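Local coordinates for protein Myo-inositol phosphohydrolase (Mitsuokella multacida, PDB 4WU3) that probably removes phosphate from myo-inositol hexakisphosphate (phytate) as a protein-tyrosine-phosphatase-like inositol phosphatase, and here holds inositol-(1,3,4,5)-tetrakisphosphate in its pockets, at residues I416-L421 / H537-A542; D420-T425 / A544-A549; R440-L445 / T510-P515. The protein carries 2 engineered substitutions. One frame throughout, in Å; residues are numbered along the deposited sequence.

Contact 1 (I416-L421 / H537-A542); sequences IYIMDL and HFHSQA. Engineered in segment 537-542: Ser-540 (natural residue Cys). With 4IP (inositol-(1,3,4,5)-tetrakisphosphate), chain F.
Met-419 lies over one face of the Phe-538 ring, its CG 4.2 Å from the ring centroid and 24° off the normal, a CH-pi contact offset toward the rim. Leu-421 CD2 meets the same ring in plane at its edge, and Leu-421 CD1 packs obliquely against Phe-538 CD1. On the other face of the sheet the His-539 ring receives Ile-418 CG2 at its edge, 3.8 Å from His-539 CD2. Asp-420 comes at this imidazole obliquely, carboxylate and ring planes 19° apart, with OD1 3.2 Å from His-539 CE1. That oxygen makes no hydrogen bond to the ring, accepting instead from Arg-422 N; His-539 NE2 bonds to Glu-493, and Asp-420 OD2 is held by Tyr-504 and His-426. With chi1 at 84°, CG of His-539 sits between its backbone N and carbonyl carbon, a torsion that lets ND1 bond to the Ser-540 carbonyl O in the carbonyl plane, on a lone pair (3.0 Å). This fixes the ring's rotation.

Between these two side-chain layers, four backbone bonds join the strands in parallel register, from His-537 N to Tyr-417 O (2.9 Å) through to Leu-421 N and His-539 O (3.1 Å). The second strand then opens into the phosphate-binding loop, where the engineered Ser-540, cysteine in nature, places OG against O2P of the inositol tetrakisphosphate, at a modelled distance too short to trust. In a five-stranded mixed sheet 535-539 is the middle strand, and 416-422 lies between it and the outermost strand 503-509; helix 545-558 packs on Phe-538 and Leu-421, helix 398-411 on His-537 and helix 493-499 on Ile-418.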
loop_
_atom_site.group_PDB
_atom_site.type_symbol
_atom_site.label_atom_id
_atom_site.label_comp_id
_atom_site.label_asym_id
_atom_site.label_seq_id
_atom_site.Cartn_x
_atom_site.Cartn_y
_atom_site.Cartn_z
ATOM N N ILE A 416 -7.743 16.703 53.338
ATOM C CA ILE A 416 -8.140 15.832 52.237
ATOM C C ILE A 416 -7.812 16.467 50.895
ATOM O O ILE A 416 -8.241 17.592 50.620
ATOM C CB ILE A 416 -9.650 15.544 52.281
ATOM C CG1 ILE A 416 -10.020 14.867 53.601
ATOM C CG2 ILE A 416 -10.054 14.657 51.105
ATOM C CD1 ILE A 416 -11.507 14.844 53.870
ATOM N N TYR A 417 -7.040 15.755 50.076
ATOM C CA TYR A 417 -6.673 16.231 48.741
ATOM C C TYR A 417 -7.384 15.404 47.683
ATOM O O TYR A 417 -7.398 14.180 47.744
ATOM C CB TYR A 417 -5.160 16.147 48.483
ATOM C CG TYR A 417 -4.331 17.083 49.317
ATOM C CD1 TYR A 417 -4.055 16.783 50.640
ATOM C CD2 TYR A 417 -3.813 18.254 48.790
ATOM C CE1 TYR A 417 -3.305 17.631 51.426
ATOM C CE2 TYR A 417 -3.054 19.114 49.575
ATOM C CZ TYR A 417 -2.804 18.789 50.893
ATOM O OH TYR A 417 -2.058 19.608 51.710
ATOM N N ILE A 418 -7.988 16.086 46.718
ATOM C CA ILE A 418 -8.480 15.431 45.513
ATOM C C ILE A 418 -7.329 15.450 44.506
ATOM O O ILE A 418 -6.845 16.522 44.123
ATOM C CB ILE A 418 -9.709 16.161 44.930
ATOM C CG1 ILE A 418 -10.890 16.121 45.919
ATOM C CG2 ILE A 418 -10.105 15.571 43.589
ATOM C CD1 ILE A 418 -11.311 14.736 46.373
ATOM N N MET A 419 -6.872 14.261 44.125
ATOM C CA MET A 419 -5.783 14.118 43.172
ATOM C C MET A 419 -6.361 13.796 41.795
ATOM O O MET A 419 -6.681 12.648 41.491
ATOM C CB MET A 419 -4.816 13.019 43.616
ATOM C CG MET A 419 -4.302 13.149 45.046
ATOM S SD MET A 419 -3.274 14.608 45.349
ATOM C CE MET A 419 -1.837 14.271 44.331
ATOM N N ASP A 420 -6.519 14.830 40.977
ATOM C CA ASP A 420 -7.091 14.689 39.647
ATOM C C ASP A 420 -5.968 14.266 38.703
ATOM O O ASP A 420 -5.035 15.024 38.467
ATOM C CB ASP A 420 -7.715 16.022 39.233
ATOM C CG ASP A 420 -8.179 16.054 37.782
ATOM O OD1 ASP A 420 -8.234 15.000 37.120
ATOM O OD2 ASP A 420 -8.484 17.165 37.299
ATOM N N LEU A 421 -6.058 13.052 38.166
ATOM C CA LEU A 421 -4.977 12.489 37.374
ATOM C C LEU A 421 -5.206 12.591 35.872
ATOM O O LEU A 421 -4.556 11.892 35.105
ATOM C CB LEU A 421 -4.800 11.017 37.727
ATOM C CG LEU A 421 -4.569 10.681 39.201
ATOM C CD1 LEU A 421 -4.731 9.191 39.434
ATOM C CD2 LEU A 421 -3.189 11.159 39.633
ATOM N N HIS A 537 -7.377 11.324 47.738
ATOM C CA HIS A 537 -8.416 10.704 46.924
ATOM C C HIS A 537 -8.086 10.812 45.444
ATOM O O HIS A 537 -8.167 11.883 44.863
ATOM C CB HIS A 537 -9.775 11.339 47.170
ATOM C CG HIS A 537 -10.857 10.744 46.327
ATOM N ND1 HIS A 537 -11.599 9.656 46.732
ATOM C CD2 HIS A 537 -11.290 11.052 45.085
ATOM C CE1 HIS A 537 -12.457 9.334 45.785
ATOM N NE2 HIS A 537 -12.294 10.169 44.776
ATOM N N PHE A 538 -7.711 9.693 44.838
ATOM C CA PHE A 538 -7.363 9.685 43.436
ATOM C C PHE A 538 -8.580 9.449 42.569
ATOM O O PHE A 538 -9.411 8.586 42.861
ATOM C CB PHE A 538 -6.350 8.593 43.151
ATOM C CG PHE A 538 -5.032 8.815 43.799
ATOM C CD1 PHE A 538 -4.064 9.567 43.181
ATOM C CD2 PHE A 538 -4.760 8.257 45.033
ATOM C CE1 PHE A 538 -2.833 9.765 43.786
ATOM C CE2 PHE A 538 -3.543 8.462 45.648
ATOM C CZ PHE A 538 -2.576 9.213 45.020
ATOM N N HIS A 539 -8.672 10.210 41.485
ATOM C CA HIS A 539 -9.679 9.935 40.463
ATOM C C HIS A 539 -9.081 10.142 39.083
ATOM O O HIS A 539 -8.127 10.894 38.899
ATOM C CB HIS A 539 -10.948 10.800 40.647
ATOM C CG HIS A 539 -10.854 12.162 40.035
ATOM N ND1 HIS A 539 -11.061 12.393 38.691
ATOM C CD2 HIS A 539 -10.560 13.363 40.580
ATOM C CE1 HIS A 539 -10.889 13.677 38.436
ATOM N NE2 HIS A 539 -10.585 14.287 39.565
ATOM N N SER A 540 -9.646 9.447 38.113
ATOM C CA SER A 540 -9.340 9.708 36.725
ATOM C C SER A 540 -10.694 9.755 36.035
ATOM O O SER A 540 -11.610 10.392 36.556
ATOM C CB SER A 540 -8.410 8.633 36.167
ATOM O OG SER A 540 -8.725 7.377 36.729
ATOM N N GLN A 541 -10.847 9.108 34.886
ATOM C CA GLN A 541 -12.131 9.143 34.181
ATOM C C GLN A 541 -13.033 8.084 34.775
ATOM O O GLN A 541 -14.145 8.378 35.193
ATOM C CB GLN A 541 -11.956 8.910 32.666
ATOM C CG GLN A 541 -13.142 9.346 31.810
ATOM C CD GLN A 541 -14.303 8.360 31.805
ATOM O OE1 GLN A 541 -14.118 7.162 31.978
ATOM N NE2 GLN A 541 -15.506 8.868 31.581
ATOM N N ALA A 542 -12.526 6.857 34.833
ATOM C CA ALA A 542 -13.308 5.710 35.297
ATOM C C ALA A 542 -12.886 5.175 36.662
ATOM O O ALA A 542 -13.497 4.250 37.184
ATOM C CB ALA A 542 -13.220 4.594 34.272
HETATM C C1 4IP F . -9.705 4.011 31.901
HETATM O O1 4IP F . -9.617 4.291 33.298
HETATM C C2 4IP F . -10.917 4.711 31.301
HETATM O O2 4IP F . -12.086 4.333 32.016
HETATM C C3 4IP F . -11.119 4.333 29.840
HETATM O O3 4IP F . -12.287 4.984 29.333
HETATM C C4 4IP F . -11.250 2.823 29.659
HETATM O O4 4IP F . -11.339 2.528 28.260
HETATM C C5 4IP F . -10.041 2.115 30.259
HETATM O O5 4IP F . -10.182 0.697 30.142
HETATM C C6 4IP F . -9.835 2.499 31.723
HETATM O O6 4IP F . -8.670 1.856 32.246
HETATM P P1 4IP F . -8.935 5.626 33.878
HETATM O O1P 4IP F . -7.465 5.435 33.624
HETATM O O2P 4IP F . -9.343 5.604 35.328
HETATM O O3P 4IP F . -9.579 6.746 33.101
HETATM P P3 4IP F . -12.185 5.937 28.035
HETATM O O4P 4IP F . -11.298 5.168 27.084
HETATM O O5P 4IP F . -11.586 7.218 28.569
HETATM O O6P 4IP F . -13.607 6.067 27.549
HETATM P P4 4IP F . -12.512 1.602 27.644
HETATM O O7P 4IP F . -13.790 2.158 28.224
HETATM O O8P 4IP F . -12.372 1.830 26.159
HETATM O O9P 4IP F . -12.152 0.208 28.122
HETATM P P5 4IP F . -8.887 -0.217 29.830
HETATM O OPF 4IP F . -7.944 0.673 29.035
HETATM O OPG 4IP F . -9.473 -1.372 29.045
HETATM O OPH 4IP F . -8.359 -0.590 31.197
#

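Contact 2 (D420-T425 / A544-A549). With 4IP (inositol-(1,3,4,5)-tetrakisphosphate), chain F.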
loop_
_atom_site.group_PDB
_atom_site.type_symbol
_atom_site.label_atom_id
_atom_site.label_comp_id
_atom_site.label_asym_id
_atom_site.label_seq_id
_atom_site.Cartn_x
_atom_site.Cartn_y
_atom_site.Cartn_z
ATOM N N ASP A 420 -6.519 14.830 40.977
ATOM C CA ASP A 420 -7.091 14.689 39.647
ATOM C C ASP A 420 -5.968 14.266 38.703
ATOM O O ASP A 420 -5.035 15.024 38.467
ATOM C CB ASP A 420 -7.715 16.022 39.233
ATOM C CG ASP A 420 -8.179 16.054 37.782
ATOM O OD1 ASP A 420 -8.234 15.000 37.120
ATOM O OD2 ASP A 420 -8.484 17.165 37.299
ATOM N N LEU A 421 -6.058 13.052 38.166
ATOM C CA LEU A 421 -4.977 12.489 37.374
ATOM C C LEU A 421 -5.206 12.591 35.872
ATOM O O LEU A 421 -4.556 11.892 35.105
ATOM C CB LEU A 421 -4.800 11.017 37.727
ATOM C CG LEU A 421 -4.569 10.681 39.201
ATOM C CD1 LEU A 421 -4.731 9.191 39.434
ATOM C CD2 LEU A 421 -3.189 11.159 39.633
ATOM N N ARG A 422 -6.108 13.464 35.444
ATOM C CA ARG A 422 -6.554 13.477 34.051
ATOM C C ARG A 422 -5.813 14.460 33.141
ATOM O O ARG A 422 -5.876 15.677 33.341
ATOM C CB ARG A 422 -8.038 13.797 34.013
ATOM C CG ARG A 422 -8.895 12.841 34.817
ATOM C CD ARG A 422 -10.361 13.191 34.638
ATOM N NE ARG A 422 -10.841 12.868 33.299
ATOM C CZ ARG A 422 -12.092 13.048 32.894
ATOM N NH1 ARG A 422 -13.001 13.562 33.720
ATOM N NH2 ARG A 422 -12.440 12.706 31.660
ATOM N N GLN A 423 -5.136 13.935 32.120
ATOM C CA GLN A 423 -4.471 14.807 31.153
ATOM C C GLN A 423 -5.502 15.506 30.284
ATOM O O GLN A 423 -5.348 16.673 29.928
ATOM C CB GLN A 423 -3.512 14.035 30.249
ATOM C CG GLN A 423 -2.806 14.968 29.272
ATOM C CD GLN A 423 -1.839 14.269 28.339
ATOM O OE1 GLN A 423 -2.205 13.329 27.620
ATOM N NE2 GLN A 423 -0.598 14.753 28.315
ATOM N N GLU A 424 -6.554 14.771 29.943
ATOM C CA GLU A 424 -7.597 15.279 29.069
ATOM C C GLU A 424 -8.314 16.451 29.737
ATOM O O GLU A 424 -8.441 16.504 30.971
ATOM C CB GLU A 424 -8.596 14.167 28.720
ATOM C CG GLU A 424 -9.390 13.619 29.901
ATOM C CD GLU A 424 -8.780 12.373 30.523
ATOM O OE1 GLU A 424 -7.571 12.135 30.345
ATOM O OE2 GLU A 424 -9.513 11.627 31.198
ATOM N N THR A 425 -8.771 17.384 28.916
ATOM C CA THR A 425 -9.503 18.559 29.391
ATOM C C THR A 425 -10.895 18.163 29.893
ATOM O O THR A 425 -11.619 17.461 29.206
ATOM C CB THR A 425 -9.647 19.600 28.261
ATOM O OG1 THR A 425 -8.433 20.341 28.142
ATOM C CG2 THR A 425 -10.793 20.562 28.541
ATOM N N ALA A 544 -10.220 3.537 37.161
ATOM C CA ALA A 544 -9.634 2.222 36.886
ATOM C C ALA A 544 -8.129 2.306 36.638
ATOM O O ALA A 544 -7.338 2.254 37.590
ATOM C CB ALA A 544 -10.337 1.560 35.707
ATOM N N GLY A 545 -7.745 2.464 35.369
ATOM C CA GLY A 545 -6.340 2.436 34.940
ATOM C C GLY A 545 -5.389 3.363 35.677
ATOM O O GLY A 545 -4.521 2.924 36.445
ATOM N N ARG A 546 -5.535 4.657 35.429
ATOM C CA ARG A 546 -4.686 5.651 36.063
ATOM C C ARG A 546 -4.851 5.705 37.581
ATOM O O ARG A 546 -3.866 5.761 38.310
ATOM C CB ARG A 546 -4.954 7.013 35.448
ATOM C CG ARG A 546 -4.403 7.131 34.036
ATOM C CD ARG A 546 -4.907 8.389 33.355
ATOM N NE ARG A 546 -6.336 8.281 33.078
ATOM C CZ ARG A 546 -7.056 9.225 32.485
ATOM N NH1 ARG A 546 -6.476 10.355 32.098
ATOM N NH2 ARG A 546 -8.358 9.034 32.262
ATOM N N THR A 547 -6.088 5.672 38.056
ATOM C CA THR A 547 -6.361 5.730 39.482
ATOM C C THR A 547 -5.739 4.568 40.261
ATOM O O THR A 547 -5.104 4.785 41.305
ATOM C CB THR A 547 -7.880 5.761 39.736
ATOM O OG1 THR A 547 -8.398 7.044 39.363
ATOM C CG2 THR A 547 -8.201 5.503 41.198
ATOM N N THR A 548 -5.917 3.346 39.763
ATOM C CA THR A 548 -5.392 2.162 40.438
ATOM C C THR A 548 -3.872 2.083 40.357
ATOM O O THR A 548 -3.212 1.620 41.293
ATOM C CB THR A 548 -5.986 0.859 39.881
ATOM O OG1 THR A 548 -7.414 0.957 39.828
ATOM C CG2 THR A 548 -5.610 -0.296 40.775
ATOM N N ALA A 549 -3.317 2.553 39.248
ATOM C CA ALA A 549 -1.864 2.676 39.116
ATOM C C ALA A 549 -1.271 3.565 40.222
ATOM O O ALA A 549 -0.362 3.164 40.944
ATOM C CB ALA A 549 -1.509 3.235 37.742
HETATM C C1 4IP F . -9.705 4.011 31.901
HETATM O O1 4IP F . -9.617 4.291 33.298
HETATM C C2 4IP F . -10.917 4.711 31.301
HETATM O O2 4IP F . -12.086 4.333 32.016
HETATM C C3 4IP F . -11.119 4.333 29.840
HETATM O O3 4IP F . -12.287 4.984 29.333
HETATM C C4 4IP F . -11.250 2.823 29.659
HETATM O O4 4IP F . -11.339 2.528 28.260
HETATM C C5 4IP F . -10.041 2.115 30.259
HETATM O O5 4IP F . -10.182 0.697 30.142
HETATM C C6 4IP F . -9.835 2.499 31.723
HETATM O O6 4IP F . -8.670 1.856 32.246
HETATM P P1 4IP F . -8.935 5.626 33.878
HETATM O O1P 4IP F . -7.465 5.435 33.624
HETATM O O2P 4IP F . -9.343 5.604 35.328
HETATM O O3P 4IP F . -9.579 6.746 33.101
HETATM P P3 4IP F . -12.185 5.937 28.035
HETATM O O4P 4IP F . -11.298 5.168 27.084
HETATM O O5P 4IP F . -11.586 7.218 28.569
HETATM O O6P 4IP F . -13.607 6.067 27.549
HETATM P P4 4IP F . -12.512 1.602 27.644
HETATM O O7P 4IP F . -13.790 2.158 28.224
HETATM O O8P 4IP F . -12.372 1.830 26.159
HETATM O O9P 4IP F . -12.152 0.208 28.122
HETATM P P5 4IP F . -8.887 -0.217 29.830
HETATM O OPF 4IP F . -7.944 0.673 29.035
HETATM O OPG 4IP F . -9.473 -1.372 29.045
HETATM O OPH 4IP F . -8.359 -0.590 31.197
#
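The phosphate-binding P-loop of the protein-tyrosine-phosphatase fold supplies Arg-546, whose guanidinium meets Glu-424 end-on: NH1 bonds to OE1 at 2.7 Å and NH2 to OE2 at 3.0 Å, one nitrogen to each oxygen. Carboxylate and guanidinium are nearly coplanar, 26° apart. Glu-424 OE2 uses its syn lone pair for this bond, and OE1 is likewise met on the syn side, slightly out of the carboxylate plane. Glu-424 reaches the position through a bent chain, its CG lying between backbone N and carbonyl carbon (chi1 64°).

Arg-422 grips the same carboxylate side-on, NE and NH2 both pointing to OE2; NE, at 2.8 Å, arrives from above the carboxylate plane, and NH2 takes the anti lone pair. Three N-H groups thus converge on OE2, and the shared carboxylate would probably offset the two arginine charges. Arg-422 NH1 has further acidic partners in Glu-395 and Asp-345, while Arg-546 NH1 also donates to the carbonyl of Ala-509.

In this family's CX5R signature the loop runs from the nucleophile position to the arginine at the start of the following helix. The ligand bonds agree: Arg-546 binds one phosphate of the inositol tetrakisphosphate through its backbone N to O1P (2.8 Å, 178°), its NE to O1P, and its NH2 to O3P (2.7 Å). Ala-544, at the N-cap position of helix 545-558, gives its N to O2P. Glu-424 is therefore a second-shell residue that fixes the rotation of a first-shell arginine. Alongside, Leu-421 extends CD1 onto the first turn of the helix, 3.7 Å from Arg-546 O, and Asp-420 OD1 accepts from Arg-422 N in an Asx turn.

Contact 3 (R440-L445 / T510-P515). With 4IP (inositol-(1,3,4,5)-tetrakisphosphate), chain F.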
loop_
_atom_site.group_PDB
_atom_site.type_symbol
_atom_site.label_atom_id
_atom_site.label_comp_id
_atom_site.label_asym_id
_atom_site.label_seq_id
_atom_site.Cartn_x
_atom_site.Cartn_y
_atom_site.Cartn_z
ATOM N N ARG A 440 -9.355 7.901 21.316
ATOM C CA ARG A 440 -8.645 7.257 22.440
ATOM C C ARG A 440 -8.580 8.090 23.730
ATOM O O ARG A 440 -7.778 7.807 24.621
ATOM C CB ARG A 440 -7.226 6.870 22.028
ATOM C CG ARG A 440 -7.155 5.629 21.158
ATOM C CD ARG A 440 -5.716 5.334 20.778
ATOM N NE ARG A 440 -5.630 4.323 19.734
ATOM C CZ ARG A 440 -4.490 3.816 19.277
ATOM N NH1 ARG A 440 -3.329 4.222 19.780
ATOM N NH2 ARG A 440 -4.520 2.890 18.329
ATOM N N ASP A 441 -9.434 9.098 23.841
ATOM C CA ASP A 441 -9.367 10.053 24.953
ATOM C C ASP A 441 -7.991 10.742 25.078
ATOM O O ASP A 441 -7.525 11.038 26.182
ATOM C CB ASP A 441 -9.752 9.369 26.274
ATOM C CG ASP A 441 -10.094 10.377 27.374
ATOM O OD1 ASP A 441 -10.450 11.522 27.031
ATOM O OD2 ASP A 441 -9.988 10.034 28.574
ATOM N N TRP A 442 -7.349 11.013 23.946
ATOM C CA TRP A 442 -6.025 11.634 23.947
ATOM C C TRP A 442 -6.074 13.096 23.487
ATOM O O TRP A 442 -5.167 13.585 22.805
ATOM C CB TRP A 442 -5.046 10.842 23.073
ATOM C CG TRP A 442 -4.612 9.544 23.680
ATOM C CD1 TRP A 442 -4.906 9.086 24.931
ATOM C CD2 TRP A 442 -3.777 8.550 23.078
ATOM N NE1 TRP A 442 -4.329 7.858 25.138
ATOM C CE2 TRP A 442 -3.621 7.508 24.019
ATOM C CE3 TRP A 442 -3.160 8.429 21.830
ATOM C CZ2 TRP A 442 -2.870 6.367 23.754
ATOM C CZ3 TRP A 442 -2.409 7.296 21.567
ATOM C CH2 TRP A 442 -2.276 6.276 22.527
ATOM N N GLY A 443 -7.126 13.795 23.900
ATOM C CA GLY A 443 -7.299 15.206 23.570
ATOM C C GLY A 443 -6.111 16.104 23.866
ATOM O O GLY A 443 -5.915 17.102 23.187
ATOM N N ASN A 444 -5.330 15.776 24.886
ATOM C CA ASN A 444 -4.193 16.610 25.274
ATOM C C ASN A 444 -2.862 15.872 25.218
ATOM O O ASN A 444 -1.921 16.205 25.952
ATOM C CB ASN A 444 -4.410 17.179 26.669
ATOM C CG ASN A 444 -5.425 18.290 26.679
ATOM O OD1 ASN A 444 -5.571 19.006 25.698
ATOM N ND2 ASN A 444 -6.155 18.425 27.784
ATOM N N LEU A 445 -2.782 14.884 24.336
ATOM C CA LEU A 445 -1.546 14.139 24.142
ATOM C C LEU A 445 -0.402 15.073 23.758
ATOM O O LEU A 445 -0.526 15.885 22.849
ATOM C CB LEU A 445 -1.736 13.076 23.065
ATOM C CG LEU A 445 -0.545 12.135 22.896
ATOM C CD1 LEU A 445 -0.426 11.166 24.063
ATOM C CD2 LEU A 445 -0.650 11.374 21.578
ATOM N N THR A 510 -1.776 10.717 30.918
ATOM C CA THR A 510 -2.452 10.340 29.680
ATOM C C THR A 510 -3.243 9.061 29.880
ATOM O O THR A 510 -2.762 8.120 30.493
ATOM C CB THR A 510 -1.455 10.145 28.533
ATOM O OG1 THR A 510 -0.719 11.357 28.339
ATOM C CG2 THR A 510 -2.194 9.779 27.241
ATOM N N ASP A 511 -4.466 9.047 29.361
ATOM C CA ASP A 511 -5.363 7.915 29.524
ATOM C C ASP A 511 -4.830 6.662 28.811
ATOM O O ASP A 511 -4.188 6.756 27.762
ATOM C CB ASP A 511 -6.747 8.284 28.987
ATOM C CG ASP A 511 -7.808 7.284 29.364
ATOM O OD1 ASP A 511 -7.509 6.316 30.095
ATOM O OD2 ASP A 511 -8.952 7.476 28.920
ATOM N N HIS A 512 -5.096 5.504 29.416
ATOM C CA HIS A 512 -4.738 4.183 28.882
ATOM C C HIS A 512 -3.279 3.766 29.077
ATOM O O HIS A 512 -2.950 2.610 28.846
ATOM C CB HIS A 512 -5.091 4.054 27.395
ATOM C CG HIS A 512 -6.495 4.446 27.071
ATOM N ND1 HIS A 512 -7.585 3.692 27.448
ATOM C CD2 HIS A 512 -6.991 5.520 26.413
ATOM C CE1 HIS A 512 -8.693 4.283 27.037
ATOM N NE2 HIS A 512 -8.360 5.397 26.405
ATOM N N ILE A 513 -2.399 4.683 29.469
ATOM C CA ILE A 513 -0.967 4.374 29.462
ATOM C C ILE A 513 -0.315 4.496 30.826
ATOM O O ILE A 513 -0.826 5.159 31.734
ATOM C CB ILE A 513 -0.173 5.218 28.429
ATOM C CG1 ILE A 513 0.133 6.611 28.953
ATOM C CG2 ILE A 513 -0.931 5.341 27.117
ATOM C CD1 ILE A 513 1.032 7.407 28.016
ATOM N N TRP A 514 0.817 3.821 30.970
ATOM C CA TRP A 514 1.569 3.864 32.209
ATOM C C TRP A 514 1.990 5.309 32.463
ATOM O O TRP A 514 2.537 5.954 31.584
ATOM C CB TRP A 514 2.778 2.945 32.118
ATOM C CG TRP A 514 3.670 3.064 33.283
ATOM C CD1 TRP A 514 4.886 3.668 33.316
ATOM C CD2 TRP A 514 3.416 2.588 34.610
ATOM N NE1 TRP A 514 5.414 3.592 34.580
ATOM C CE2 TRP A 514 4.530 2.936 35.395
ATOM C CE3 TRP A 514 2.358 1.897 35.206
ATOM C CZ2 TRP A 514 4.617 2.628 36.743
ATOM C CZ3 TRP A 514 2.442 1.588 36.540
ATOM C CH2 TRP A 514 3.570 1.949 37.300
ATOM N N PRO A 515 1.707 5.834 33.660
ATOM C CA PRO A 515 2.091 7.211 33.946
ATOM C C PRO A 515 3.557 7.492 33.591
ATOM O O PRO A 515 4.427 6.677 33.864
ATOM C CB PRO A 515 1.860 7.329 35.450
ATOM C CG PRO A 515 0.773 6.351 35.729
ATOM C CD PRO A 515 1.030 5.198 34.799
HETATM C C1 4IP F . -9.705 4.011 31.901
HETATM O O1 4IP F . -9.617 4.291 33.298
HETATM C C2 4IP F . -10.917 4.711 31.301
HETATM O O2 4IP F . -12.086 4.333 32.016
HETATM C C3 4IP F . -11.119 4.333 29.840
HETATM O O3 4IP F . -12.287 4.984 29.333
HETATM C C4 4IP F . -11.250 2.823 29.659
HETATM O O4 4IP F . -11.339 2.528 28.260
HETATM C C5 4IP F . -10.041 2.115 30.259
HETATM O O5 4IP F . -10.182 0.697 30.142
HETATM C C6 4IP F . -9.835 2.499 31.723
HETATM O O6 4IP F . -8.670 1.856 32.246
HETATM P P1 4IP F . -8.935 5.626 33.878
HETATM O O1P 4IP F . -7.465 5.435 33.624
HETATM O O2P 4IP F . -9.343 5.604 35.328
HETATM O O3P 4IP F . -9.579 6.746 33.101
HETATM P P3 4IP F . -12.185 5.937 28.035
HETATM O O4P 4IP F . -11.298 5.168 27.084
HETATM O O5P 4IP F . -11.586 7.218 28.569
HETATM O O6P 4IP F . -13.607 6.067 27.549
HETATM P P4 4IP F . -12.512 1.602 27.644
HETATM O O7P 4IP F . -13.790 2.158 28.224
HETATM O O8P 4IP F . -12.372 1.830 26.159
HETATM O O9P 4IP F . -12.152 0.208 28.122
HETATM P P5 4IP F . -8.887 -0.217 29.830
HETATM O OPF 4IP F . -7.944 0.673 29.035
HETATM O OPG 4IP F . -9.473 -1.372 29.045
HETATM O OPH 4IP F . -8.359 -0.590 31.197
HETATM O O HOH W 1 -5.777 11.598 28.272
#
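From its CB, Trp-442 turns its indole toward the loop 510-515, CG anti to the carbonyl carbon (chi1 -73°). CD1 meets the methyl CG2 of Thr-510, which stands over one face of the ring 3.6 Å away. NE1 donates to Asp-511 O at 2.8 Å, with an N-H...O angle of 160°; the acceptor lies near the indole plane, though the N-H comes in tilted from the carbonyl plane. Farther out, CZ2 touches Ile-513 CG2 at 4.0 Å. An alanine here is likely to leave the Asp-511 carbonyl without its indole donor and open a gap beside Thr-510 CG2 and Ile-513 CG2.

Both segments are loops at the pocket that holds the inositol tetrakisphosphate, each built round a beta turn: type I from Trp-442 to Leu-445, type II from Thr-510 to Ile-513. Asp-511 OD2 lies 2.7 Å from ligand O5P and 2.8 Å from Asp-441 OD2, the two carboxylate planes almost perpendicular. Asp-441 OD2 also approaches O5P, at 3.2 Å, and His-512 ND1 makes a weak hydrogen bond to ligand OPF. A water accepts from Asp-511 N and donates to Asp-441 O (2.8 Å), joining the loops a second time.

One ligand is shared by all three contacts. Contacts 1 and 2 are closest, centres about 7 Å apart: both use strand 416-422, and strand 535-539 leads through the phosphate loop into helix 545-558. The engineered Ser-540 of contact 1 has its OG 2.7 Å from OG1 of Thr-547 in contact 2, probably a hydrogen bond. Contact 3, nested along the chain within the loops closed by the others, has its centre about 9 Å from that of contact 2 and 16 Å from that of contact 1. Gln-423 probably hydrogen-bonds to it twice, OE1 to Thr-510 OG1 (2.6 Å) and O to Asn-444 ND2 (2.9 Å). Contacts 1 and 2 grip phosphate P1; contact 3 approaches oxygens of P3 and P5.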